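Epimerase domain-containing protein (Bacillus cereus HuA2-4, PDB 6ZLK) interconverts UDP-glucuronic acid and UDP-galacturonic acid by epimerising C4 of the sugar, using bound NAD as cofactor. Local coordinates at residues I3-A8 with Q18-N23; H27-D32 with S69-D74; L118-H123 with N234-V239. All coordinates share one frame; numbering follows the deposited sequence.

Interaction 1 of 3, residues I3-A8 with Q18-N23; sequences ILVTGA and QALLKN. With NAD (nicotinamide-adenine-dinucleotide), chain E.
Apolar packing alone joins Ile3 and Val5 to Leu20, and it runs through the two branch ends of the leucine. CD1 of Leu20 touches two methyls of the strand, 4.1 Å from Ile3 CG2 and 4.1 Å from Val5 CG2, while the other branch, Leu20 CD2, lies 4.2 Å from Ile3 CD1. The approaches differ: Val5 and Leu20 meet tip to tip, whereas Ile3 and Leu20 cross at a slant. Ile3 can use both arms because CG2 is anti to its backbone N and CG1 lies beside that N (chi1 -55°), presenting the CG2 and CD1 methyls to the two branches of the leucine. All three residues are buried, and helix 218-230 adds Leu229 and Val226 to the same packing.

Contact with the cofactor is a separate matter and falls at the far end of the strand. There the chain turns through Gly7, whose bare CA lets the backbone come within 3.4 Å of O4B of the NAD adenosine ribose. Strand 2-6, the glycine-bearing turn and helix 11-21 thus form the opening beta-alpha half of a beta-alpha-beta unit, the classic dinucleotide-binding start of a Rossmann fold.

Interaction 2 of 3, residues H27-D32 with S69-D74; sequences HVVGID and SKLLQD. With NAD (nicotinamide-adenine-dinucleotide), chain E.
The second strand of the Rossmann beta-alpha-beta unit, 27-31, packs here through Val29 and Ile31 against Leu71 of the short helix 68-72, and leads into the acidic residue that grips the adenosine ribose of NAD. Leu71 divides its two methyls between the strand residues: CD2 lies 3.9 Å from Ile31 CD1, and CD1 stands 4.2 Å from Val29 CG1. Ile31 reaches the helix with its longer branch, since CG1 is anti to the backbone N (chi1 -176°) and CD1 extends onward from it, so that the isoleucine and the leucine pass one another at a slant. Ile59 of strand 56-59 also touches both Val29 and Leu71, extending the apolar layer beside the contact.

At Asp32, just past the strand, the chemistry becomes polar. The carboxylate takes one ribose hydroxyl on each oxygen, a two-pronged grip that recognises the 2',3'-diol and is consistent with the use of NAD, which carries no phosphate at the 2' position. The backbone fixes the same group: Phe34 N donates to OD1 and Ala9 N to OD2, so each carboxylate oxygen has a protein partner as well as a cofactor one. The ribose hydroxyls act as donors, O2B to Asp32 OD1 at 2.7 Å and O3B to Asp32 OD2 at 2.7 Å.

Interaction 3 of 3, residues L118-H123 with N234-V239; sequences LDKFIH and NIIGEV
Lys120 leaves strand 120-126 with CG beside its backbone N (chi1 -72°) and then runs extended, carrying its aliphatic chain across Ile235 and Ile236 of a type II beta turn. Ile236 supplies the complementary bend: CG1 also lies beside its backbone N, and a second twist beyond it brings CD1 round towards the lysine. The contact joins an inner strand of the Rossmann-type sheet to the loop that connects helix 218-230 with strand 239-242.

Two parts of the lysine do the touching. Near its root, CG lies 3.9 Å from Ile236 CD1, the two side chains meeting obliquely; that same methyl is 4.1 Å from Asp119 O, so it also rests against the backbone just before the strand. Further out, Lys120 CE is 4.0 Å from Ile235 CG1, where the chains cross almost perpendicularly. The ammonium end lies beside Ile235, and NZ donates to the carbonyl oxygens of Ala228 and Leu229 near the end of helix 218-230. A methylene chain packed on two isoleucines therefore delivers a charge to backbone carbonyls, which would be expected to stabilise it. Val172 of strand 171-180 lies against both isoleucines.

The turn, spanning Ile235 to Glu238, has Gly237 at its third position with positive phi and is closed by Glu238 N bonding to Ile235 O at 3.1 Å. Just ahead of it, Asn234 forms an Asx turn: its OD1 accepts from Ile236 N at 3.1 Å, with an N-H...O angle of 156° and the donor tilted 18° from the carbonyl plane.

The three contacts lie on different strands of one sheet. Interactions 1 and 2 are neighbours: strands 2-6 and 27-31 pair in parallel, with Val5 N to Val29 O and Ile3 O to Val29 N as probable hydrogen bonds, and each strand leads into a residue at the NAD. Both place one helix leucine against two strand residues, and both are buried contacts, though Leu71 of interaction 2 is partly exposed. Interaction 3, its centre about 17 Å from that of interaction 1 and 18 Å from that of interaction 2, is only partly buried and reaches a turn, not a helix. Its lysine combines apolar packing with a charged end, whereas the polar chemistry of interaction 2 serves the cofactor.

Interaction 1 of 3, residues I3-A8 with Q18-N23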
loop_
_atom_site.group_PDB
_atom_site.type_symbol
_atom_site.label_atom_id
_atom_site.label_comp_id
_atom_site.label_asym_id
_atom_site.label_seq_id
_atom_site.Cartn_x
_atom_site.Cartn_y
_atom_site.Cartn_z
ATOM N N ILE A 3 15.782 -14.471 18.441
ATOM C CA ILE A 3 14.708 -14.277 17.450
ATOM C C ILE A 3 13.617 -13.423 18.091
ATOM O O ILE A 3 13.074 -13.773 19.155
ATOM C CB ILE A 3 14.169 -15.639 16.997
ATOM C CG1 ILE A 3 15.274 -16.558 16.456
ATOM C CG2 ILE A 3 13.065 -15.425 15.983
ATOM C CD1 ILE A 3 14.837 -17.942 16.290
ATOM N N LEU A 4 13.227 -12.363 17.410
ATOM C CA LEU A 4 12.083 -11.527 17.803
ATOM C C LEU A 4 10.883 -12.004 17.018
ATOM O O LEU A 4 10.964 -12.093 15.769
ATOM C CB LEU A 4 12.319 -10.066 17.466
ATOM C CG LEU A 4 11.145 -9.142 17.726
ATOM C CD1 LEU A 4 10.850 -9.074 19.218
ATOM C CD2 LEU A 4 11.449 -7.763 17.171
ATOM N N VAL A 5 9.796 -12.365 17.694
ATOM C CA VAL A 5 8.523 -12.713 17.033
ATOM C C VAL A 5 7.519 -11.647 17.342
ATOM O O VAL A 5 7.111 -11.558 18.538
ATOM C CB VAL A 5 7.975 -14.084 17.443
ATOM C CG1 VAL A 5 6.661 -14.352 16.747
ATOM C CG2 VAL A 5 8.986 -15.185 17.139
ATOM N N THR A 6 7.150 -10.837 16.385
ATOM C CA THR A 6 6.084 -9.836 16.639
ATOM C C THR A 6 4.757 -10.556 16.493
ATOM O O THR A 6 4.633 -11.474 15.639
ATOM C CB THR A 6 6.167 -8.607 15.744
ATOM O OG1 THR A 6 5.754 -8.979 14.420
ATOM C CG2 THR A 6 7.564 -8.025 15.715
ATOM N N GLY A 7 3.748 -10.133 17.251
ATOM C CA GLY A 7 2.445 -10.796 17.233
ATOM C C GLY A 7 2.500 -12.188 17.834
ATOM O O GLY A 7 1.704 -13.036 17.428
ATOM N N ALA A 8 3.371 -12.390 18.815
ATOM C CA ALA A 8 3.725 -13.703 19.405
ATOM C C ALA A 8 2.532 -14.335 20.144
ATOM O O ALA A 8 2.564 -15.573 20.346
ATOM C CB ALA A 8 4.908 -13.539 20.307
ATOM N N GLN A 18 6.420 -21.615 20.078
ATOM C CA GLN A 18 6.466 -22.976 20.640
ATOM C C GLN A 18 7.427 -23.820 19.796
ATOM O O GLN A 18 8.292 -24.527 20.344
ATOM C CB GLN A 18 5.053 -23.543 20.658
ATOM C CG GLN A 18 4.901 -24.815 21.445
ATOM C CD GLN A 18 3.503 -24.853 22.020
ATOM O OE1 GLN A 18 2.555 -24.375 21.404
ATOM N NE2 GLN A 18 3.383 -25.372 23.231
ATOM N N ALA A 19 7.317 -23.735 18.476
ATOM C CA ALA A 19 8.176 -24.526 17.577
ATOM C C ALA A 19 9.639 -24.083 17.694
ATOM O O ALA A 19 10.541 -24.966 17.773
ATOM C CB ALA A 19 7.704 -24.424 16.151
ATOM N N LEU A 20 9.917 -22.790 17.653
ATOM C CA LEU A 20 11.308 -22.315 17.769
ATOM C C LEU A 20 11.940 -22.785 19.078
ATOM O O LEU A 20 13.128 -23.164 19.063
ATOM C CB LEU A 20 11.381 -20.798 17.635
ATOM C CG LEU A 20 10.935 -20.275 16.292
ATOM C CD1 LEU A 20 10.716 -18.770 16.340
ATOM C CD2 LEU A 20 11.878 -20.643 15.175
ATOM N N LEU A 21 11.197 -22.733 20.164
ATOM C CA LEU A 21 11.763 -23.020 21.500
ATOM C C LEU A 21 12.077 -24.504 21.632
ATOM O O LEU A 21 12.913 -24.795 22.493
ATOM C CB LEU A 21 10.839 -22.575 22.614
ATOM C CG LEU A 21 10.720 -21.075 22.785
ATOM C CD1 LEU A 21 9.534 -20.713 23.669
ATOM C CD2 LEU A 21 12.002 -20.495 23.332
ATOM N N LYS A 22 11.581 -25.370 20.755
ATOM C CA LYS A 22 11.985 -26.808 20.748
ATOM C C LYS A 22 13.474 -26.956 20.444
ATOM O O LYS A 22 14.030 -28.004 20.773
ATOM C CB LYS A 22 11.097 -27.607 19.801
ATOM C CG LYS A 22 9.723 -27.756 20.395
ATOM C CD LYS A 22 8.795 -28.605 19.613
ATOM C CE LYS A 22 7.427 -28.584 20.267
ATOM N NZ LYS A 22 6.405 -29.172 19.366
ATOM N N ASN A 23 14.073 -26.024 19.724
ATOM C CA ASN A 23 15.519 -26.031 19.442
ATOM C C ASN A 23 16.212 -25.312 20.611
ATOM O O ASN A 23 15.994 -24.108 20.804
ATOM C CB ASN A 23 15.778 -25.410 18.092
ATOM C CG ASN A 23 17.214 -25.534 17.644
ATOM O OD1 ASN A 23 18.146 -25.440 18.443
ATOM N ND2 ASN A 23 17.398 -25.712 16.346
HETATM P PA NAD E . -3.631 -12.806 15.201
HETATM O O1A NAD E . -4.551 -11.648 15.229
HETATM O O2A NAD E . -3.994 -14.064 15.933
HETATM O O5B NAD E . -2.148 -12.433 15.573
HETATM C C5B NAD E . -1.547 -11.148 15.310
HETATM C C4B NAD E . -1.076 -10.543 16.610
HETATM O O4B NAD E . -0.477 -9.261 16.314
HETATM C C3B NAD E . -2.169 -10.295 17.634
HETATM O O3B NAD E . -2.090 -11.153 18.765
HETATM C C2B NAD E . -2.058 -8.793 17.919
HETATM O O2B NAD E . -2.267 -8.412 19.267
HETATM C C1B NAD E . -0.620 -8.486 17.488
HETATM N N9A NAD E . -0.395 -7.106 17.092
HETATM C C8A NAD E . -1.074 -6.381 16.148
HETATM N N7A NAD E . -0.640 -5.156 16.018
HETATM C C5A NAD E . 0.340 -5.053 17.003
HETATM C C6A NAD E . 1.164 -4.000 17.428
HETATM N N6A NAD E . 1.092 -2.738 16.950
HETATM N N1A NAD E . 2.073 -4.259 18.398
HETATM C C2A NAD E . 2.134 -5.506 18.917
HETATM N N3A NAD E . 1.367 -6.569 18.637
HETATM C C4A NAD E . 0.513 -6.280 17.658
HETATM O O3 NAD E . -3.513 -13.149 13.637
HETATM P PN NAD E . -2.880 -14.473 12.914
HETATM O O1N NAD E . -3.995 -15.192 12.311
HETATM O O2N NAD E . -1.963 -15.101 13.844
HETATM O O5D NAD E . -2.031 -13.781 11.778
HETATM C C5D NAD E . -0.676 -13.621 11.976
HETATM C C4D NAD E . -0.102 -13.038 10.716
HETATM O O4D NAD E . -0.306 -13.942 9.616
HETATM C C3D NAD E . -0.701 -11.688 10.294
HETATM O O3D NAD E . 0.339 -10.841 9.777
HETATM C C2D NAD E . -1.636 -12.046 9.140
HETATM O O2D NAD E . -1.883 -10.923 8.289
HETATM C C1D NAD E . -0.864 -13.228 8.562
HETATM N N1N NAD E . -1.701 -14.202 7.879
HETATM C C2N NAD E . -2.569 -14.991 8.574
HETATM C C3N NAD E . -3.336 -15.884 7.912
HETATM C C7N NAD E . -4.351 -16.712 8.620
HETATM O O7N NAD E . -4.974 -17.497 7.927
HETATM N N7N NAD E . -4.476 -16.604 9.951
HETATM C C4N NAD E . -3.151 -16.071 6.530
HETATM C C5N NAD E . -2.375 -15.159 5.820
HETATM C C6N NAD E . -1.620 -14.270 6.519
#

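Interaction 2 of 3, residues H27-D32 with S69-D74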
loop_
_atom_site.group_PDB
_atom_site.type_symbol
_atom_site.label_atom_id
_atom_site.label_comp_id
_atom_site.label_asym_id
_atom_site.label_seq_id
_atom_site.Cartn_x
_atom_site.Cartn_y
_atom_site.Cartn_z
ATOM N N HIS A 27 16.710 -18.622 21.254
ATOM C CA HIS A 27 16.094 -17.757 22.273
ATOM C C HIS A 27 15.053 -16.911 21.553
ATOM O O HIS A 27 15.332 -16.421 20.453
ATOM C CB HIS A 27 17.138 -16.887 22.933
ATOM C CG HIS A 27 18.111 -17.674 23.720
ATOM N ND1 HIS A 27 18.226 -17.556 25.071
ATOM C CD2 HIS A 27 19.015 -18.596 23.333
ATOM C CE1 HIS A 27 19.212 -18.372 25.472
ATOM N NE2 HIS A 27 19.681 -19.036 24.443
ATOM N N VAL A 28 13.931 -16.679 22.192
ATOM C CA VAL A 28 12.812 -15.990 21.513
ATOM C C VAL A 28 12.315 -14.865 22.401
ATOM O O VAL A 28 12.134 -15.069 23.641
ATOM C CB VAL A 28 11.668 -16.962 21.225
ATOM C CG1 VAL A 28 10.467 -16.254 20.623
ATOM C CG2 VAL A 28 12.140 -18.076 20.317
ATOM N N VAL A 29 12.107 -13.718 21.796
ATOM C CA VAL A 29 11.434 -12.548 22.411
ATOM C C VAL A 29 10.118 -12.361 21.656
ATOM O O VAL A 29 10.159 -12.264 20.415
ATOM C CB VAL A 29 12.275 -11.265 22.330
ATOM C CG1 VAL A 29 11.508 -10.146 22.997
ATOM C CG2 VAL A 29 13.642 -11.427 22.924
ATOM N N GLY A 30 8.998 -12.427 22.345
ATOM C CA GLY A 30 7.672 -12.202 21.780
ATOM C C GLY A 30 7.179 -10.840 22.163
ATOM O O GLY A 30 7.392 -10.424 23.333
ATOM N N ILE A 31 6.610 -10.101 21.238
ATOM C CA ILE A 31 6.022 -8.793 21.566
ATOM C C ILE A 31 4.592 -8.801 21.069
ATOM O O ILE A 31 4.351 -9.130 19.887
ATOM C CB ILE A 31 6.863 -7.603 21.055
ATOM C CG1 ILE A 31 6.250 -6.274 21.516
ATOM C CG2 ILE A 31 7.056 -7.641 19.536
ATOM C CD1 ILE A 31 7.189 -5.093 21.356
ATOM N N ASP A 32 3.637 -8.390 21.872
ATOM C CA ASP A 32 2.208 -8.435 21.545
ATOM C C ASP A 32 1.467 -7.546 22.545
ATOM O O ASP A 32 1.681 -7.814 23.689
ATOM C CB ASP A 32 1.784 -9.910 21.508
ATOM C CG ASP A 32 0.490 -10.098 20.725
ATOM O OD1 ASP A 32 -0.463 -9.356 21.007
ATOM O OD2 ASP A 32 0.451 -10.918 19.750
ATOM N N SER A 69 15.083 0.420 19.274
ATOM C CA SER A 69 16.562 0.343 19.386
ATOM C C SER A 69 16.933 -0.642 20.496
ATOM O O SER A 69 17.727 -1.567 20.227
ATOM C CB SER A 69 17.179 1.702 19.617
ATOM O OG SER A 69 18.538 1.528 19.995
ATOM N N LYS A 70 16.386 -0.477 21.692
ATOM C CA LYS A 70 16.559 -1.422 22.825
ATOM C C LYS A 70 16.102 -2.830 22.432
ATOM O O LYS A 70 16.823 -3.799 22.742
ATOM N N LEU A 71 14.926 -2.968 21.822
ATOM C CA LEU A 71 14.337 -4.293 21.531
ATOM C C LEU A 71 15.262 -5.055 20.580
ATOM O O LEU A 71 15.401 -6.287 20.754
ATOM C CB LEU A 71 12.962 -4.094 20.904
ATOM C CG LEU A 71 12.159 -5.364 20.673
ATOM C CD1 LEU A 71 11.912 -6.069 21.995
ATOM C CD2 LEU A 71 10.865 -5.038 19.975
ATOM N N LEU A 72 15.837 -4.380 19.595
ATOM C CA LEU A 72 16.464 -5.108 18.469
ATOM C C LEU A 72 17.977 -5.277 18.669
ATOM O O LEU A 72 18.602 -5.915 17.830
ATOM C CB LEU A 72 16.159 -4.333 17.181
ATOM C CG LEU A 72 14.751 -4.529 16.614
ATOM C CD1 LEU A 72 14.450 -3.468 15.579
ATOM C CD2 LEU A 72 14.632 -5.924 16.006
ATOM N N GLN A 73 18.568 -4.680 19.699
ATOM C CA GLN A 73 20.055 -4.570 19.801
ATOM C C GLN A 73 20.725 -5.960 19.750
ATOM O O GLN A 73 21.836 -6.046 19.170
ATOM C CB GLN A 73 20.449 -3.782 21.058
ATOM C CG GLN A 73 20.098 -4.480 22.370
ATOM C CD GLN A 73 20.030 -3.538 23.556
ATOM O OE1 GLN A 73 20.649 -2.472 23.574
ATOM N NE2 GLN A 73 19.271 -3.924 24.570
ATOM N N ASP A 74 20.132 -7.004 20.342
ATOM C CA ASP A 74 20.741 -8.354 20.385
ATOM C C ASP A 74 19.966 -9.366 19.504
ATOM O O ASP A 74 20.173 -10.586 19.657
ATOM C CB ASP A 74 20.886 -8.796 21.843
ATOM C CG ASP A 74 19.539 -8.842 22.554
ATOM O OD1 ASP A 74 18.522 -8.388 21.917
ATOM O OD2 ASP A 74 19.497 -9.322 23.738
HETATM P PA NAD E . -3.631 -12.806 15.201
HETATM O O1A NAD E . -4.551 -11.648 15.229
HETATM O O2A NAD E . -3.994 -14.064 15.933
HETATM O O5B NAD E . -2.148 -12.433 15.573
HETATM C C5B NAD E . -1.547 -11.148 15.310
HETATM C C4B NAD E . -1.076 -10.543 16.610
HETATM O O4B NAD E . -0.477 -9.261 16.314
HETATM C C3B NAD E . -2.169 -10.295 17.634
HETATM O O3B NAD E . -2.090 -11.153 18.765
HETATM C C2B NAD E . -2.058 -8.793 17.919
HETATM O O2B NAD E . -2.267 -8.412 19.267
HETATM C C1B NAD E . -0.620 -8.486 17.488
HETATM N N9A NAD E . -0.395 -7.106 17.092
HETATM C C8A NAD E . -1.074 -6.381 16.148
HETATM N N7A NAD E . -0.640 -5.156 16.018
HETATM C C5A NAD E . 0.340 -5.053 17.003
HETATM C C6A NAD E . 1.164 -4.000 17.428
HETATM N N6A NAD E . 1.092 -2.738 16.950
HETATM N N1A NAD E . 2.073 -4.259 18.398
HETATM C C2A NAD E . 2.134 -5.506 18.917
HETATM N N3A NAD E . 1.367 -6.569 18.637
HETATM C C4A NAD E . 0.513 -6.280 17.658
HETATM O O3 NAD E . -3.513 -13.149 13.637
HETATM P PN NAD E . -2.880 -14.473 12.914
HETATM O O1N NAD E . -3.995 -15.192 12.311
HETATM O O2N NAD E . -1.963 -15.101 13.844
HETATM O O5D NAD E . -2.031 -13.781 11.778
HETATM C C5D NAD E . -0.676 -13.621 11.976
HETATM C C4D NAD E . -0.102 -13.038 10.716
HETATM O O4D NAD E . -0.306 -13.942 9.616
HETATM C C3D NAD E . -0.701 -11.688 10.294
HETATM O O3D NAD E . 0.339 -10.841 9.777
HETATM C C2D NAD E . -1.636 -12.046 9.140
HETATM O O2D NAD E . -1.883 -10.923 8.289
HETATM C C1D NAD E . -0.864 -13.228 8.562
HETATM N N1N NAD E . -1.701 -14.202 7.879
HETATM C C2N NAD E . -2.569 -14.991 8.574
HETATM C C3N NAD E . -3.336 -15.884 7.912
HETATM C C7N NAD E . -4.351 -16.712 8.620
HETATM O O7N NAD E . -4.974 -17.497 7.927
HETATM N N7N NAD E . -4.476 -16.604 9.951
HETATM C C4N NAD E . -3.151 -16.071 6.530
HETATM C C5N NAD E . -2.375 -15.159 5.820
HETATM C C6N NAD E . -1.620 -14.270 6.519
#

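Interaction 3 of 3, residues L118-H123 with N234-V239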
loop_
_atom_site.group_PDB
_atom_site.type_symbol
_atom_site.label_atom_id
_atom_site.label_comp_id
_atom_site.label_asym_id
_atom_site.label_seq_id
_atom_site.Cartn_x
_atom_site.Cartn_y
_atom_site.Cartn_z
ATOM N N LEU A 118 20.962 -7.679 10.984
ATOM C CA LEU A 118 20.158 -8.901 11.088
ATOM C C LEU A 118 20.715 -9.948 10.146
ATOM O O LEU A 118 21.212 -9.587 9.017
ATOM C CB LEU A 118 18.694 -8.695 10.659
ATOM C CG LEU A 118 17.799 -7.934 11.593
ATOM C CD1 LEU A 118 16.456 -7.705 10.906
ATOM C CD2 LEU A 118 17.663 -8.682 12.916
ATOM N N ASP A 119 20.465 -11.190 10.494
ATOM C CA ASP A 119 20.534 -12.308 9.528
ATOM C C ASP A 119 19.352 -12.231 8.552
ATOM O O ASP A 119 19.553 -12.365 7.353
ATOM C CB ASP A 119 20.515 -13.651 10.237
ATOM C CG ASP A 119 21.720 -13.905 11.133
ATOM O OD1 ASP A 119 22.715 -13.156 11.023
ATOM O OD2 ASP A 119 21.662 -14.880 11.914
ATOM N N LYS A 120 18.126 -12.112 9.050
ATOM C CA LYS A 120 16.911 -12.201 8.220
ATOM C C LYS A 120 15.825 -11.410 8.905
ATOM O O LYS A 120 15.750 -11.427 10.163
ATOM C CB LYS A 120 16.358 -13.622 8.022
ATOM C CG LYS A 120 17.190 -14.486 7.112
ATOM C CD LYS A 120 16.700 -15.884 6.966
ATOM C CE LYS A 120 17.407 -16.572 5.826
ATOM N NZ LYS A 120 17.435 -18.032 6.038
ATOM N N PHE A 121 15.052 -10.728 8.081
ATOM C CA PHE A 121 13.805 -10.059 8.477
ATOM C C PHE A 121 12.702 -10.756 7.737
ATOM O O PHE A 121 12.553 -10.560 6.518
ATOM C CB PHE A 121 13.840 -8.569 8.171
ATOM C CG PHE A 121 12.622 -7.832 8.642
ATOM C CD1 PHE A 121 11.431 -7.840 7.948
ATOM C CD2 PHE A 121 12.704 -7.039 9.765
ATOM C CE1 PHE A 121 10.322 -7.136 8.409
ATOM C CE2 PHE A 121 11.632 -6.285 10.195
ATOM C CZ PHE A 121 10.419 -6.373 9.550
ATOM N N ILE A 122 12.015 -11.681 8.418
ATOM C CA ILE A 122 11.044 -12.592 7.803
ATOM C C ILE A 122 9.660 -11.995 8.008
ATOM O O ILE A 122 9.146 -12.047 9.119
ATOM C CB ILE A 122 11.176 -14.021 8.302
ATOM C CG1 ILE A 122 12.602 -14.544 8.149
ATOM C CG2 ILE A 122 10.197 -14.925 7.586
ATOM C CD1 ILE A 122 12.873 -15.874 8.798
ATOM N N HIS A 123 9.135 -11.417 6.957
ATOM C CA HIS A 123 7.867 -10.654 6.948
ATOM C C HIS A 123 6.737 -11.552 6.525
ATOM O O HIS A 123 6.776 -12.103 5.410
ATOM C CB HIS A 123 8.021 -9.425 6.051
ATOM C CG HIS A 123 6.773 -8.640 5.963
ATOM N ND1 HIS A 123 6.517 -7.621 6.844
ATOM C CD2 HIS A 123 5.722 -8.704 5.114
ATOM C CE1 HIS A 123 5.323 -7.115 6.555
ATOM N NE2 HIS A 123 4.807 -7.755 5.489
ATOM N N ASN A 234 20.179 -19.121 -0.304
ATOM C CA ASN A 234 20.071 -17.654 -0.152
ATOM C C ASN A 234 18.670 -17.275 -0.635
ATOM O O ASN A 234 18.407 -17.359 -1.835
ATOM C CB ASN A 234 21.171 -16.853 -0.851
ATOM C CG ASN A 234 21.166 -15.421 -0.346
ATOM O OD1 ASN A 234 20.127 -14.786 -0.294
ATOM N ND2 ASN A 234 22.313 -14.906 0.062
ATOM N N ILE A 235 17.810 -16.840 0.287
ATOM C CA ILE A 235 16.404 -16.478 -0.007
ATOM C C ILE A 235 16.137 -14.991 0.237
ATOM O O ILE A 235 14.975 -14.549 0.160
ATOM C CB ILE A 235 15.430 -17.377 0.777
ATOM C CG1 ILE A 235 15.538 -17.170 2.288
ATOM C CG2 ILE A 235 15.648 -18.828 0.399
ATOM C CD1 ILE A 235 14.449 -17.863 3.075
ATOM N N ILE A 236 17.174 -14.213 0.452
ATOM C CA ILE A 236 16.985 -12.776 0.757
ATOM C C ILE A 236 16.368 -12.108 -0.471
ATOM O O ILE A 236 16.815 -12.376 -1.622
ATOM C CB ILE A 236 18.286 -12.097 1.188
ATOM C CG1 ILE A 236 18.957 -12.772 2.386
ATOM C CG2 ILE A 236 17.987 -10.640 1.417
ATOM C CD1 ILE A 236 18.068 -13.078 3.558
ATOM N N GLY A 237 15.358 -11.287 -0.243
ATOM C CA GLY A 237 14.610 -10.515 -1.245
ATOM C C GLY A 237 13.470 -11.304 -1.869
ATOM O O GLY A 237 12.747 -10.699 -2.648
ATOM N N GLU A 238 13.308 -12.596 -1.550
ATOM C CA GLU A 238 12.350 -13.502 -2.212
ATOM C C GLU A 238 10.959 -13.383 -1.562
ATOM O O GLU A 238 10.867 -13.159 -0.309
ATOM C CB GLU A 238 12.743 -14.969 -2.117
ATOM C CG GLU A 238 13.966 -15.338 -2.970
ATOM C CD GLU A 238 13.898 -14.920 -4.433
ATOM O OE1 GLU A 238 12.810 -14.934 -5.023
ATOM O OE2 GLU A 238 14.958 -14.567 -4.985
ATOM N N VAL A 239 9.940 -13.421 -2.378
ATOM C CA VAL A 239 8.543 -13.642 -1.926
ATOM C C VAL A 239 8.223 -15.114 -2.143
ATOM O O VAL A 239 8.427 -15.623 -3.258
ATOM C CB VAL A 239 7.568 -12.742 -2.681
ATOM C CG1 VAL A 239 6.130 -12.992 -2.253
ATOM C CG2 VAL A 239 7.965 -11.279 -2.489
#